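Local coordinates for protein NeuRonal IgCAM-5 (Caenorhabditis elegans, PDB 6ON6) that is a neuronal cell-surface receptor of the immunoglobulin superfamily whose first Ig domain forms a homodimer, probably serving cell adhesion in neural wiring, at residues P6-P11 / P99-T104; G34-A39 / C93-E98; K81-S86 / G105-K110; L49-E54 / Y63-R68. All coordinates share one frame; numbering follows the deposited sequence.

Contact 1 of 4, residues P6-P11 / P99-T104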
loop_
_atom_site.group_PDB
_atom_site.type_symbol
_atom_site.label_atom_id
_atom_site.label_comp_id
_atom_site.label_asym_id
_atom_site.label_seq_id
_atom_site.Cartn_x
_atom_site.Cartn_y
_atom_site.Cartn_z
ATOM N N PRO A 6 15.579 -1.859 -11.380
ATOM C CA PRO A 6 15.797 -1.981 -9.937
ATOM C C PRO A 6 15.844 -3.437 -9.519
ATOM O O PRO A 6 15.065 -4.267 -10.001
ATOM C CB PRO A 6 14.567 -1.286 -9.332
ATOM C CG PRO A 6 14.182 -0.272 -10.367
ATOM C CD PRO A 6 14.529 -0.892 -11.720
ATOM N N THR A 7 16.716 -3.729 -8.550
ATOM C CA THR A 7 16.749 -5.037 -7.926
ATOM C C THR A 7 16.899 -4.828 -6.423
ATOM O O THR A 7 17.398 -3.802 -5.962
ATOM C CB THR A 7 17.893 -5.912 -8.511
ATOM O OG1 THR A 7 19.119 -5.177 -8.435
ATOM C CG2 THR A 7 17.586 -6.326 -9.963
ATOM N N ILE A 8 16.529 -5.838 -5.672
ATOM C CA ILE A 8 16.627 -5.744 -4.222
ATOM C C ILE A 8 17.784 -6.614 -3.755
ATOM O O ILE A 8 17.815 -7.827 -4.020
ATOM C CB ILE A 8 15.301 -6.087 -3.539
ATOM C CG1 ILE A 8 14.261 -4.998 -3.857
ATOM C CG2 ILE A 8 15.516 -6.185 -2.059
ATOM C CD1 ILE A 8 12.828 -5.342 -3.459
ATOM N N GLN A 9 18.782 -5.972 -3.147
ATOM C CA GLN A 9 19.994 -6.670 -2.763
ATOM C C GLN A 9 19.699 -7.601 -1.612
ATOM O O GLN A 9 18.921 -7.253 -0.715
ATOM C CB GLN A 9 20.996 -5.639 -2.289
ATOM C CG GLN A 9 22.261 -6.242 -1.716
ATOM C CD GLN A 9 23.354 -5.227 -1.672
ATOM O OE1 GLN A 9 23.568 -4.503 -2.634
ATOM N NE2 GLN A 9 24.000 -5.106 -0.535
ATOM N N GLN A 10 20.294 -8.702 -1.574
ATOM C CA GLN A 10 20.038 -9.613 -0.483
ATOM C C GLN A 10 21.229 -9.706 0.457
ATOM O O GLN A 10 22.372 -9.733 -0.001
ATOM C CB GLN A 10 19.694 -11.007 -1.001
ATOM C CG GLN A 10 18.354 -11.063 -1.697
ATOM C CD GLN A 10 17.171 -10.688 -0.781
ATOM O OE1 GLN A 10 17.231 -10.829 0.447
ATOM N NE2 GLN A 10 16.087 -10.201 -1.387
ATOM N N PRO A 11 21.012 -9.797 1.777
ATOM C CA PRO A 11 19.712 -9.899 2.440
ATOM C C PRO A 11 18.995 -8.556 2.566
ATOM O O PRO A 11 19.606 -7.545 2.908
ATOM C CB PRO A 11 20.085 -10.392 3.839
ATOM C CG PRO A 11 21.435 -9.860 4.076
ATOM C CD PRO A 11 22.117 -9.905 2.734
ATOM N N PRO A 99 8.078 -5.606 -14.649
ATOM C CA PRO A 99 7.187 -6.054 -13.573
ATOM C C PRO A 99 7.653 -5.614 -12.171
ATOM O O PRO A 99 8.742 -5.061 -12.006
ATOM C CB PRO A 99 7.265 -7.568 -13.677
ATOM C CG PRO A 99 8.664 -7.819 -14.199
ATOM C CD PRO A 99 8.948 -6.678 -15.159
ATOM N N ILE A 100 6.841 -5.907 -11.167
ATOM C CA ILE A 100 7.115 -5.363 -9.833
ATOM C C ILE A 100 8.372 -5.992 -9.254
ATOM O O ILE A 100 8.817 -7.067 -9.641
ATOM C CB ILE A 100 5.901 -5.622 -8.934
ATOM C CG1 ILE A 100 5.933 -4.742 -7.688
ATOM C CG2 ILE A 100 5.853 -7.120 -8.621
ATOM C CD1 ILE A 100 4.638 -4.653 -7.056
ATOM N N THR A 101 8.946 -5.305 -8.293
ATOM C CA THR A 101 10.075 -5.840 -7.559
ATOM C C THR A 101 9.725 -5.709 -6.087
ATOM O O THR A 101 9.267 -4.640 -5.657
ATOM C CB THR A 101 11.305 -5.026 -7.890
ATOM O OG1 THR A 101 11.504 -5.057 -9.315
ATOM C CG2 THR A 101 12.499 -5.625 -7.220
ATOM N N LEU A 102 9.865 -6.804 -5.354
ATOM C CA LEU A 102 9.493 -6.767 -3.944
ATOM C C LEU A 102 10.242 -7.820 -3.147
ATOM O O LEU A 102 10.859 -8.744 -3.691
ATOM C CB LEU A 102 7.991 -6.934 -3.785
ATOM C CG LEU A 102 7.288 -8.230 -4.146
ATOM C CD1 LEU A 102 7.292 -9.184 -2.969
ATOM C CD2 LEU A 102 5.866 -7.876 -4.522
ATOM N N SER A 103 10.254 -7.612 -1.842
ATOM C CA SER A 103 10.913 -8.471 -0.880
ATOM C C SER A 103 10.064 -8.422 0.393
ATOM O O SER A 103 9.588 -7.343 0.797
ATOM C CB SER A 103 12.272 -7.885 -0.559
ATOM O OG SER A 103 13.008 -8.753 0.257
ATOM N N THR A 104 9.899 -9.579 1.038
ATOM C CA THR A 104 9.017 -9.725 2.200
ATOM C C THR A 104 9.733 -10.441 3.337
ATOM O O THR A 104 10.502 -11.390 3.113
ATOM C CB THR A 104 7.822 -10.571 1.829
ATOM O OG1 THR A 104 7.148 -9.984 0.709
ATOM C CG2 THR A 104 6.808 -10.652 3.021
HETATM O O HOH W 1 13.466 -6.106 -10.661
#

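Contact 2 of 4, residues G34-A39 / C93-E98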
loop_
_atom_site.group_PDB
_atom_site.type_symbol
_atom_site.label_atom_id
_atom_site.label_comp_id
_atom_site.label_asym_id
_atom_site.label_seq_id
_atom_site.Cartn_x
_atom_site.Cartn_y
_atom_site.Cartn_z
ATOM N N GLY A 34 16.887 4.185 -9.689
ATOM C CA GLY A 34 16.525 5.267 -10.592
ATOM C C GLY A 34 15.396 6.120 -10.038
ATOM O O GLY A 34 15.388 6.512 -8.867
ATOM N N SER A 35 14.419 6.412 -10.889
ATOM C CA SER A 35 13.292 7.258 -10.534
ATOM C C SER A 35 12.124 6.463 -9.991
ATOM O O SER A 35 11.028 7.012 -9.835
ATOM C CB SER A 35 12.823 8.011 -11.764
ATOM O OG SER A 35 12.507 7.070 -12.772
ATOM N N HIS A 36 12.326 5.187 -9.704
ATOM C CA HIS A 36 11.230 4.391 -9.203
ATOM C C HIS A 36 10.937 4.711 -7.740
ATOM O O HIS A 36 11.754 5.290 -7.021
ATOM C CB HIS A 36 11.520 2.916 -9.413
ATOM C CG HIS A 36 11.397 2.489 -10.838
ATOM N ND1 HIS A 36 12.468 2.464 -11.708
ATOM C CD2 HIS A 36 10.322 2.080 -11.550
ATOM C CE1 HIS A 36 12.054 2.049 -12.889
ATOM N NE2 HIS A 36 10.760 1.803 -12.821
ATOM N N MET A 37 9.728 4.363 -7.324
ATOM C CA MET A 37 9.236 4.628 -5.973
ATOM C C MET A 37 9.256 3.356 -5.139
ATOM O O MET A 37 8.918 2.277 -5.637
ATOM C CB MET A 37 7.791 5.118 -6.058
ATOM C CG MET A 37 7.641 6.447 -6.732
ATOM S SD MET A 37 8.187 7.781 -5.659
ATOM C CE MET A 37 9.815 8.116 -6.307
ATOM N N VAL A 38 9.556 3.511 -3.843
ATOM C CA VAL A 38 9.580 2.421 -2.869
ATOM C C VAL A 38 8.408 2.606 -1.914
ATOM O O VAL A 38 8.205 3.703 -1.374
ATOM C CB VAL A 38 10.879 2.430 -2.045
ATOM C CG1 VAL A 38 10.872 1.343 -0.999
ATOM C CG2 VAL A 38 12.084 2.218 -2.943
ATOM N N ALA A 39 7.668 1.531 -1.675
ATOM C CA ALA A 39 6.583 1.563 -0.695
ATOM C C ALA A 39 6.757 0.396 0.264
ATOM O O ALA A 39 7.166 -0.684 -0.139
ATOM C CB ALA A 39 5.205 1.498 -1.383
ATOM N N CYS A 93 8.627 -4.652 1.064
ATOM C CA CYS A 93 8.938 -3.418 0.368
ATOM C C CYS A 93 8.721 -3.700 -1.101
ATOM O O CYS A 93 9.022 -4.798 -1.574
ATOM C CB CYS A 93 10.351 -2.867 0.637
ATOM S SG CYS A 93 11.602 -3.682 -0.180
ATOM N N GLN A 94 8.142 -2.747 -1.796
ATOM C CA GLN A 94 7.798 -2.953 -3.191
ATOM C C GLN A 94 8.169 -1.725 -4.002
ATOM O O GLN A 94 8.087 -0.598 -3.505
ATOM C CB GLN A 94 6.355 -3.402 -3.318
ATOM C CG GLN A 94 5.377 -2.411 -2.960
ATOM C CD GLN A 94 3.972 -3.031 -2.884
ATOM O OE1 GLN A 94 3.705 -3.912 -2.059
ATOM N NE2 GLN A 94 3.107 -2.624 -3.783
ATOM N N ILE A 95 8.696 -1.965 -5.223
ATOM C CA ILE A 95 9.123 -0.903 -6.116
ATOM C C ILE A 95 8.247 -0.941 -7.346
ATOM O O ILE A 95 7.869 -2.027 -7.789
ATOM C CB ILE A 95 10.570 -1.168 -6.552
ATOM C CG1 ILE A 95 11.426 -1.547 -5.333
ATOM C CG2 ILE A 95 11.111 0.058 -7.204
ATOM C CD1 ILE A 95 12.753 -2.213 -5.690
ATOM N N ASN A 96 7.859 0.244 -7.843
ATOM C CA ASN A 96 6.907 0.348 -8.960
ATOM C C ASN A 96 7.511 0.075 -10.321
ATOM O O ASN A 96 7.235 0.797 -11.282
ATOM C CB ASN A 96 6.173 1.685 -8.984
ATOM C CG ASN A 96 7.096 2.841 -9.169
ATOM O OD1 ASN A 96 8.323 2.688 -9.099
ATOM N ND2 ASN A 96 6.527 4.011 -9.426
ATOM N N THR A 97 8.295 -0.978 -10.394
ATOM C CA THR A 97 8.764 -1.448 -11.683
ATOM C C THR A 97 7.684 -2.271 -12.355
ATOM O O THR A 97 6.670 -2.666 -11.758
ATOM C CB THR A 97 9.985 -2.316 -11.470
ATOM O OG1 THR A 97 9.691 -3.341 -10.506
ATOM C CG2 THR A 97 11.155 -1.468 -11.006
ATOM N N GLU A 98 7.915 -2.498 -13.642
ATOM C CA GLU A 98 7.097 -3.372 -14.464
ATOM C C GLU A 98 8.085 -4.351 -15.076
ATOM O O GLU A 98 8.892 -3.959 -15.949
ATOM C CB GLU A 98 6.339 -2.589 -15.538
ATOM C CG GLU A 98 5.244 -1.752 -14.899
ATOM C CD GLU A 98 4.740 -0.601 -15.742
ATOM O OE1 GLU A 98 5.005 -0.597 -16.982
ATOM O OE2 GLU A 98 4.083 0.298 -15.132
HETATM O O HOH W 2 9.876 -0.662 -14.947
#

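Contact 3 of 4, residues K81-S86 / G105-K110. With NAG (2-acetamido-2-deoxy-beta-D-glucopyranose), chain C.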
loop_
_atom_site.group_PDB
_atom_site.type_symbol
_atom_site.label_atom_id
_atom_site.label_comp_id
_atom_site.label_asym_id
_atom_site.label_seq_id
_atom_site.Cartn_x
_atom_site.Cartn_y
_atom_site.Cartn_z
ATOM N N LYS A 81 8.331 0.539 16.001
ATOM C CA LYS A 81 8.636 0.807 17.395
ATOM C C LYS A 81 7.659 0.064 18.291
ATOM O O LYS A 81 6.482 -0.106 17.949
ATOM C CB LYS A 81 8.493 2.308 17.664
ATOM C CG LYS A 81 9.459 3.202 16.831
ATOM C CD LYS A 81 10.850 3.132 17.385
ATOM C CE LYS A 81 10.890 3.957 18.686
ATOM N NZ LYS A 81 12.228 3.963 19.373
ATOM N N ASN A 82 8.124 -0.301 19.492
ATOM C CA ASN A 82 7.214 -0.743 20.556
ATOM C C ASN A 82 6.328 -1.897 20.079
ATOM O O ASN A 82 5.110 -1.841 20.106
ATOM C CB ASN A 82 6.357 0.428 21.076
ATOM C CG ASN A 82 5.508 0.040 22.249
ATOM O OD1 ASN A 82 5.870 -0.839 23.039
ATOM N ND2 ASN A 82 4.342 0.666 22.336
ATOM N N VAL A 83 6.977 -2.972 19.621
ATOM C CA VAL A 83 6.243 -4.043 18.960
ATOM C C VAL A 83 5.177 -4.645 19.876
ATOM O O VAL A 83 5.409 -4.851 21.071
ATOM C CB VAL A 83 7.262 -5.096 18.478
ATOM C CG1 VAL A 83 6.574 -6.389 18.212
ATOM C CG2 VAL A 83 8.002 -4.566 17.237
ATOM N N GLN A 84 4.004 -4.923 19.296
ATOM C CA GLN A 84 2.868 -5.505 19.997
ATOM C C GLN A 84 2.397 -6.711 19.193
ATOM O O GLN A 84 2.795 -6.914 18.051
ATOM C CB GLN A 84 1.754 -4.469 20.094
ATOM C CG GLN A 84 2.157 -3.225 20.890
ATOM C CD GLN A 84 2.411 -3.507 22.334
ATOM O OE1 GLN A 84 1.612 -4.235 22.982
ATOM N NE2 GLN A 84 3.413 -2.820 22.911
ATOM N N GLU A 85 1.555 -7.534 19.794
ATOM C CA GLU A 85 0.918 -8.648 19.104
ATOM C C GLU A 85 0.313 -8.241 17.766
ATOM O O GLU A 85 0.469 -8.953 16.769
ATOM C CB GLU A 85 -0.178 -9.222 19.980
ATOM C CG GLU A 85 0.318 -9.951 21.198
ATOM C CD GLU A 85 -0.816 -10.746 21.850
ATOM O OE1 GLU A 85 -1.530 -10.212 22.745
ATOM O OE2 GLU A 85 -1.008 -11.906 21.417
ATOM N N SER A 86 -0.310 -7.074 17.692
ATOM C CA SER A 86 -0.939 -6.644 16.455
ATOM C C SER A 86 0.076 -6.358 15.354
ATOM O O SER A 86 -0.320 -6.279 14.187
ATOM C CB SER A 86 -1.810 -5.412 16.671
ATOM O OG SER A 86 -1.075 -4.438 17.362
ATOM N N GLY A 105 9.475 -9.994 4.574
ATOM C CA GLY A 105 9.957 -10.705 5.735
ATOM C C GLY A 105 8.879 -10.736 6.808
ATOM O O GLY A 105 7.954 -9.921 6.811
ATOM N N GLU A 106 8.989 -11.713 7.692
ATOM C CA GLU A 106 7.998 -11.911 8.753
ATOM C C GLU A 106 8.491 -11.347 10.075
ATOM O O GLU A 106 9.674 -11.455 10.417
ATOM C CB GLU A 106 7.734 -13.402 8.953
ATOM C CG GLU A 106 6.493 -13.676 9.795
ATOM C CD GLU A 106 5.856 -15.053 9.531
ATOM O OE1 GLU A 106 6.411 -15.873 8.752
ATOM O OE2 GLU A 106 4.776 -15.300 10.111
ATOM N N LEU A 107 7.562 -10.757 10.845
ATOM C CA LEU A 107 7.820 -10.402 12.234
ATOM C C LEU A 107 7.048 -11.370 13.104
ATOM O O LEU A 107 5.815 -11.436 13.023
ATOM C CB LEU A 107 7.396 -8.970 12.525
ATOM C CG LEU A 107 7.537 -8.496 13.982
ATOM C CD1 LEU A 107 8.975 -8.623 14.460
ATOM C CD2 LEU A 107 7.083 -7.071 14.143
ATOM N N ASP A 108 7.764 -12.104 13.936
ATOM C CA ASP A 108 7.166 -12.948 14.965
ATOM C C ASP A 108 7.221 -12.203 16.296
ATOM O O ASP A 108 8.252 -11.638 16.649
ATOM C CB ASP A 108 7.986 -14.233 15.050
ATOM C CG ASP A 108 7.282 -15.347 15.763
ATOM O OD1 ASP A 108 6.109 -15.178 16.138
ATOM O OD2 ASP A 108 7.915 -16.413 15.939
ATOM N N VAL A 109 6.112 -12.195 17.032
ATOM C CA VAL A 109 6.068 -11.483 18.309
ATOM C C VAL A 109 5.886 -12.494 19.432
ATOM O O VAL A 109 4.912 -13.258 19.435
ATOM C CB VAL A 109 4.990 -10.388 18.335
ATOM C CG1 VAL A 109 4.981 -9.679 19.696
ATOM C CG2 VAL A 109 5.248 -9.402 17.176
ATOM N N LYS A 110 6.801 -12.477 20.401
ATOM C CA LYS A 110 6.738 -13.353 21.568
ATOM C C LYS A 110 6.161 -12.603 22.764
ATOM O O LYS A 110 6.526 -11.451 23.019
ATOM C CB LYS A 110 8.140 -13.830 21.950
ATOM C CG LYS A 110 8.827 -14.668 20.891
ATOM C CD LYS A 110 8.275 -16.092 20.876
ATOM C CE LYS A 110 8.774 -16.829 19.658
ATOM N NZ LYS A 110 8.500 -15.971 18.493
HETATM C C1 NAG C . 3.761 -14.579 6.123
HETATM C C2 NAG C . 2.703 -15.296 6.966
HETATM C C3 NAG C . 2.996 -16.796 7.054
HETATM C C4 NAG C . 3.250 -17.393 5.676
HETATM C C5 NAG C . 4.307 -16.584 4.936
HETATM C C6 NAG C . 4.527 -17.050 3.514
HETATM C C7 NAG C . 1.508 -14.333 8.880
HETATM C C8 NAG C . 0.255 -14.549 8.083
HETATM N N2 NAG C . 2.646 -14.715 8.295
HETATM O O3 NAG C . 1.880 -17.444 7.654
HETATM O O4 NAG C . 3.692 -18.739 5.808
HETATM O O5 NAG C . 3.883 -15.218 4.858
HETATM O O6 NAG C . 5.695 -16.471 2.943
HETATM O O7 NAG C . 1.491 -13.836 10.003
#

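Contact 4 of 4, residues L49-E54 / Y63-R68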
loop_
_atom_site.group_PDB
_atom_site.type_symbol
_atom_site.label_atom_id
_atom_site.label_comp_id
_atom_site.label_asym_id
_atom_site.label_seq_id
_atom_site.Cartn_x
_atom_site.Cartn_y
_atom_site.Cartn_z
ATOM N N LEU A 49 -0.803 0.373 3.971
ATOM C CA LEU A 49 0.349 1.132 3.519
ATOM C C LEU A 49 1.068 1.721 4.732
ATOM O O LEU A 49 0.450 2.376 5.595
ATOM C CB LEU A 49 -0.083 2.229 2.554
ATOM C CG LEU A 49 1.042 3.120 2.004
ATOM C CD1 LEU A 49 2.007 2.316 1.132
ATOM C CD2 LEU A 49 0.462 4.301 1.205
ATOM N N LEU A 50 2.384 1.476 4.813
ATOM C CA LEU A 50 3.185 1.999 5.911
ATOM C C LEU A 50 4.035 3.193 5.509
ATOM O O LEU A 50 4.206 4.110 6.322
ATOM C CB LEU A 50 4.087 0.905 6.491
ATOM C CG LEU A 50 3.379 -0.366 6.929
ATOM C CD1 LEU A 50 4.374 -1.391 7.431
ATOM C CD2 LEU A 50 2.374 -0.054 8.028
ATOM N N SER A 51 4.526 3.237 4.267
ATOM C CA SER A 51 5.301 4.380 3.807
ATOM C C SER A 51 5.263 4.404 2.299
ATOM O O SER A 51 5.071 3.368 1.664
ATOM C CB SER A 51 6.758 4.344 4.273
ATOM O OG SER A 51 7.439 3.222 3.702
ATOM N N PHE A 52 5.436 5.599 1.742
ATOM C CA PHE A 52 5.517 5.796 0.301
ATOM C C PHE A 52 6.661 6.753 0.020
ATOM O O PHE A 52 6.711 7.841 0.598
ATOM C CB PHE A 52 4.212 6.385 -0.253
ATOM C CG PHE A 52 4.258 6.584 -1.732
ATOM C CD1 PHE A 52 4.098 5.518 -2.603
ATOM C CD2 PHE A 52 4.540 7.825 -2.258
ATOM C CE1 PHE A 52 4.182 5.694 -3.970
ATOM C CE2 PHE A 52 4.635 8.001 -3.634
ATOM C CZ PHE A 52 4.453 6.936 -4.487
ATOM N N ASP A 53 7.572 6.358 -0.869
ATOM C CA ASP A 53 8.722 7.212 -1.145
ATOM C C ASP A 53 9.397 7.544 0.188
ATOM O O ASP A 53 9.740 6.625 0.940
ATOM C CB ASP A 53 8.260 8.431 -1.965
ATOM C CG ASP A 53 9.405 9.203 -2.610
ATOM O OD1 ASP A 53 10.523 8.658 -2.743
ATOM O OD2 ASP A 53 9.170 10.379 -2.976
ATOM N N GLU A 54 9.532 8.819 0.549
ATOM C CA GLU A 54 10.351 9.180 1.700
ATOM C C GLU A 54 9.577 9.459 2.972
ATOM O O GLU A 54 10.185 9.878 3.969
ATOM C CB GLU A 54 11.255 10.359 1.359
ATOM C CG GLU A 54 12.279 9.955 0.324
ATOM C CD GLU A 54 13.180 11.065 -0.076
ATOM O OE1 GLU A 54 13.352 12.017 0.719
ATOM O OE2 GLU A 54 13.704 10.983 -1.198
ATOM N N TYR A 63 5.956 4.127 13.397
ATOM C CA TYR A 63 6.774 3.690 12.280
ATOM C C TYR A 63 7.696 4.838 11.974
ATOM O O TYR A 63 7.280 6.011 11.971
ATOM C CB TYR A 63 5.907 3.517 11.079
ATOM C CG TYR A 63 4.885 2.461 11.262
ATOM C CD1 TYR A 63 5.251 1.128 11.332
ATOM C CD2 TYR A 63 3.557 2.793 11.404
ATOM C CE1 TYR A 63 4.309 0.152 11.528
ATOM C CE2 TYR A 63 2.617 1.842 11.578
ATOM C CZ TYR A 63 2.986 0.519 11.632
ATOM O OH TYR A 63 2.013 -0.417 11.824
ATOM N N GLU A 64 8.942 4.495 11.726
ATOM C CA GLU A 64 9.905 5.470 11.295
ATOM C C GLU A 64 10.474 4.966 9.990
ATOM O O GLU A 64 10.611 3.761 9.770
ATOM C CB GLU A 64 11.014 5.684 12.335
ATOM C CG GLU A 64 10.500 6.090 13.706
ATOM C CD GLU A 64 11.617 6.424 14.673
ATOM O OE1 GLU A 64 12.789 6.200 14.303
ATOM O OE2 GLU A 64 11.321 6.928 15.787
ATOM N N LEU A 65 10.774 5.892 9.118
ATOM C CA LEU A 65 11.399 5.539 7.862
ATOM C C LEU A 65 12.638 6.388 7.710
ATOM O O LEU A 65 12.576 7.611 7.863
ATOM C CB LEU A 65 10.474 5.784 6.677
ATOM C CG LEU A 65 11.104 5.514 5.317
ATOM C CD1 LEU A 65 11.288 4.030 5.137
ATOM C CD2 LEU A 65 10.189 6.091 4.279
ATOM N N LYS A 66 13.761 5.727 7.442
ATOM C CA LYS A 66 14.993 6.408 7.075
ATOM C C LYS A 66 15.224 6.086 5.618
ATOM O O LYS A 66 15.756 5.020 5.285
ATOM C CB LYS A 66 16.158 5.958 7.951
ATOM C CG LYS A 66 15.986 6.481 9.365
ATOM C CD LYS A 66 17.182 6.195 10.239
ATOM C CE LYS A 66 17.375 4.696 10.476
ATOM N NZ LYS A 66 16.434 4.204 11.542
ATOM N N PRO A 67 14.752 6.932 4.714
ATOM C CA PRO A 67 14.793 6.608 3.292
ATOM C C PRO A 67 16.137 7.047 2.762
ATOM O O PRO A 67 16.699 8.050 3.211
ATOM C CB PRO A 67 13.695 7.510 2.719
ATOM C CG PRO A 67 13.684 8.687 3.584
ATOM C CD PRO A 67 13.999 8.167 4.991
ATOM N N ARG A 68 16.664 6.259 1.823
ATOM C CA ARG A 68 17.820 6.657 1.025
ATOM C C ARG A 68 19.035 6.896 1.905
ATOM O O ARG A 68 19.710 7.909 1.758
ATOM C CB ARG A 68 17.555 7.910 0.178
ATOM C CG ARG A 68 16.517 7.785 -0.890
ATOM C CD ARG A 68 16.423 9.062 -1.715
ATOM N NE ARG A 68 15.304 8.972 -2.636
ATOM C CZ ARG A 68 15.345 8.332 -3.796
ATOM N NH1 ARG A 68 16.463 7.733 -4.185
ATOM N NH2 ARG A 68 14.262 8.290 -4.564
HETATM O O HOH W 3 11.006 9.720 6.522
#

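Contact 1 of 4, residues P6-P11 / P99-T104
Residues 6 to 10 run roughly parallel to 101 to 103, 21° apart end to end. The backbones do not pair: Thr7 CA and Thr101 CA are 6.7 Å from each other. The gap is bridged by side chains, chiefly that of Ile8. Its CG1 lies beside its own backbone N (chi1 -68°), and the extended chi2 (169°) carries CD1 across to the backbone of the other segment. There Ile8 CD1 rests against Leu102 C at 3.6 Å. Behind it, Ile8 CG1 meets Thr101 CG2 at 3.8 Å, the two side chains sliding past each other in opposite directions. The second branch, Ile8 CG2, packs on Ser103 CB at 4.0 Å. Inward, Ile8 also touches Cys28, Cys93 and Ile95. Polar groups lie at both ends of this apolar patch. At one end a water donates to Pro6 O at 2.5 Å and is 2.6 Å from Thr101 OG1. Thr101 OG1 is also hydrogen-bonded to Thr97 OG1. At the other end Gln10 NE2 comes to 3.8 Å from Ser103 OG, too far for a bond; the amide oxygen of Gln10 is taken by the backbone N of Ser12. Strand 7-8 belongs to one sheet of the Ig sandwich and strand 101-110 to the other. The two sheets therefore meet here through one isoleucine and a water bridge, with no direct polar bond between the segments.

Contact 2 of 4, residues G34-A39 / C93-E98
His36 leans across to Ile95, Asn96 and Thr97. Its CB touches Asn96 OD1 at 3.2 Å and Ile95 CG2 at 3.6 Å. The ring then passes beneath the methyl of Thr97, whose CG2 stands 3.8 Å from the His36 ring centroid, 15° off the normal, in a CH-pi contact. At the ring edge His36 CD2 faces Asn96 O in plane, 3.4 Å away. His36 ND1 is hydrogen-bonded to Leu33 O, while NE2 is weakly linked by a water to Glu98 N. Asn96 ties down the neighbouring backbone. Met37 N donates to Asn96 OD1 at 2.8 Å, from above the carbonyl plane rather than on a lone pair. Asn96 CG sits between its own backbone N and carbonyl carbon (chi1 62°), which brings OD1 back to the backbone of Met37, just before strand 38-42. In return Asn96 N donates to Met37 O at 3.2 Å. Further on, Ala39 and Gln94 form an antiparallel hydrogen-bonded pair, Ala39 N to Gln94 O and Gln94 N to Ala39 O both being 2.8 Å. Asn96 ND2 reaches Phe57 O of the second subunit. Cys93 carries the disulfide to Cys28. This is the classic pairing of strands C and F in an Ig domain, here on the sheet that meets the partner subunit.

Contact 3 of 4, residues K81-S86 / G105-K110
On the strand whose Leu107 and Val109 meet Val83, Lys110 NZ forms a salt bridge with Asp108 OD2 at 2.7 Å. The ammonium approaches from above the carboxylate plane, 77° out of it. This pair is on the strand face turned away from segment 81-86. The contact between the segments is apolar. Val83 CG1 presses on Val109 CG2 at 3.5 Å, tighter than usual for two carbons. With chi1 at 161°, Val83 turns CG1 to Val109 and CG2 to Leu107. Val83 CG2 reaches Leu107 CD2 tip to tip, at 4.1 Å. Val109 CG2 also lies 3.6 Å from Gln84 O, and Val109 CG1 is 4.0 Å from Glu85 N. Val109 thus packs on Val83 and on the backbone of Gln84 and Glu85. Around them Val24, Phe26 and Ala18 continue the buried packing. The polar end of Glu85 turns to Arg88 in a salt bridge. On the outer face Glu106 OE2 accepts a bond from N2 of the NAG on Asn90, 2.9 Å long. The strand thus has two characters: branched aliphatic residues hold the E-F loop on the inner face, and charged residues, one of them hydrogen-bonded to the first sugar on Asn90, line the other.

Contact 4 of 4, residues L49-E54 / Y63-R68
Glu54 and Arg68 form the one salt bridge between these segments. Arg68 NE donates to Glu54 OE2 at 2.9 Å, with an N-H...O angle of 141°. The donor meets the anti side of the carboxylate, 34° out of its plane, while OE2 lies close to the guanidinium plane. The carboxylate and guanidinium planes are steeply inclined to each other, joined through a single oxygen. Asp53 OD1 stays 4.2 Å from Arg68 NH2, beyond a salt bridge, though its charge would probably still favour the arginine. A water adds a second polar link by donating to Glu54 O at 2.7 Å and to Leu65 O at 3.0 Å. Next to the salt bridge the aliphatic part of Glu54 lies across the Pro67 ring at about a right angle, Glu54 CB being 3.7 Å from Pro67 CG. Leu65 comes next. With Leu65 CG anti to the backbone N (chi1 176°), Leu65 CD2 comes to Asp53 O at 3.4 Å and lies beside Ser51 CB. Deeper in the domain, Leu50 CD2 sits over one face of the Tyr63 ring, 4.1 Å from the centroid, in a CH-pi contact offset toward the rim. Leu50 and Ser51 together face Phe40 in a classic beta bulge. Val56 touches Tyr63 and Leu65, and Leu78 touches Leu50. Next to Ser51, Phe52 points away from strand 63-69, and its ring stacks on Phe52 of the second subunit. The contact joins the two sheets of the Ig sandwich at the side of strands C' and D, with a charged rim and a mainly aliphatic interior with one tyrosine.

Contacts 1 and 2 adjoin, their centres 9 Å apart. Thr101 O and Ile95 N, at 2.8 Å, are probably hydrogen-bonded, which continues the sheet from strand 89-95 to strand 101-110. Contact 2 also joins contact 4, 12 Å away between centres, where Val38 O and Asp53 N probably bond at 2.8 Å. All three reach the same sheet, and all three touch the second subunit of the homodimer. Contacts 1 and 4 both tie this sheet to the opposite one. Contact 3 lies on the opposite side of the chain's centre from contacts 1 and 2, its centre 22 Å from that of contact 1 and 25 Å from that of contact 2. It touches no partner chain and includes the neighbourhood of the Asn90 glycan.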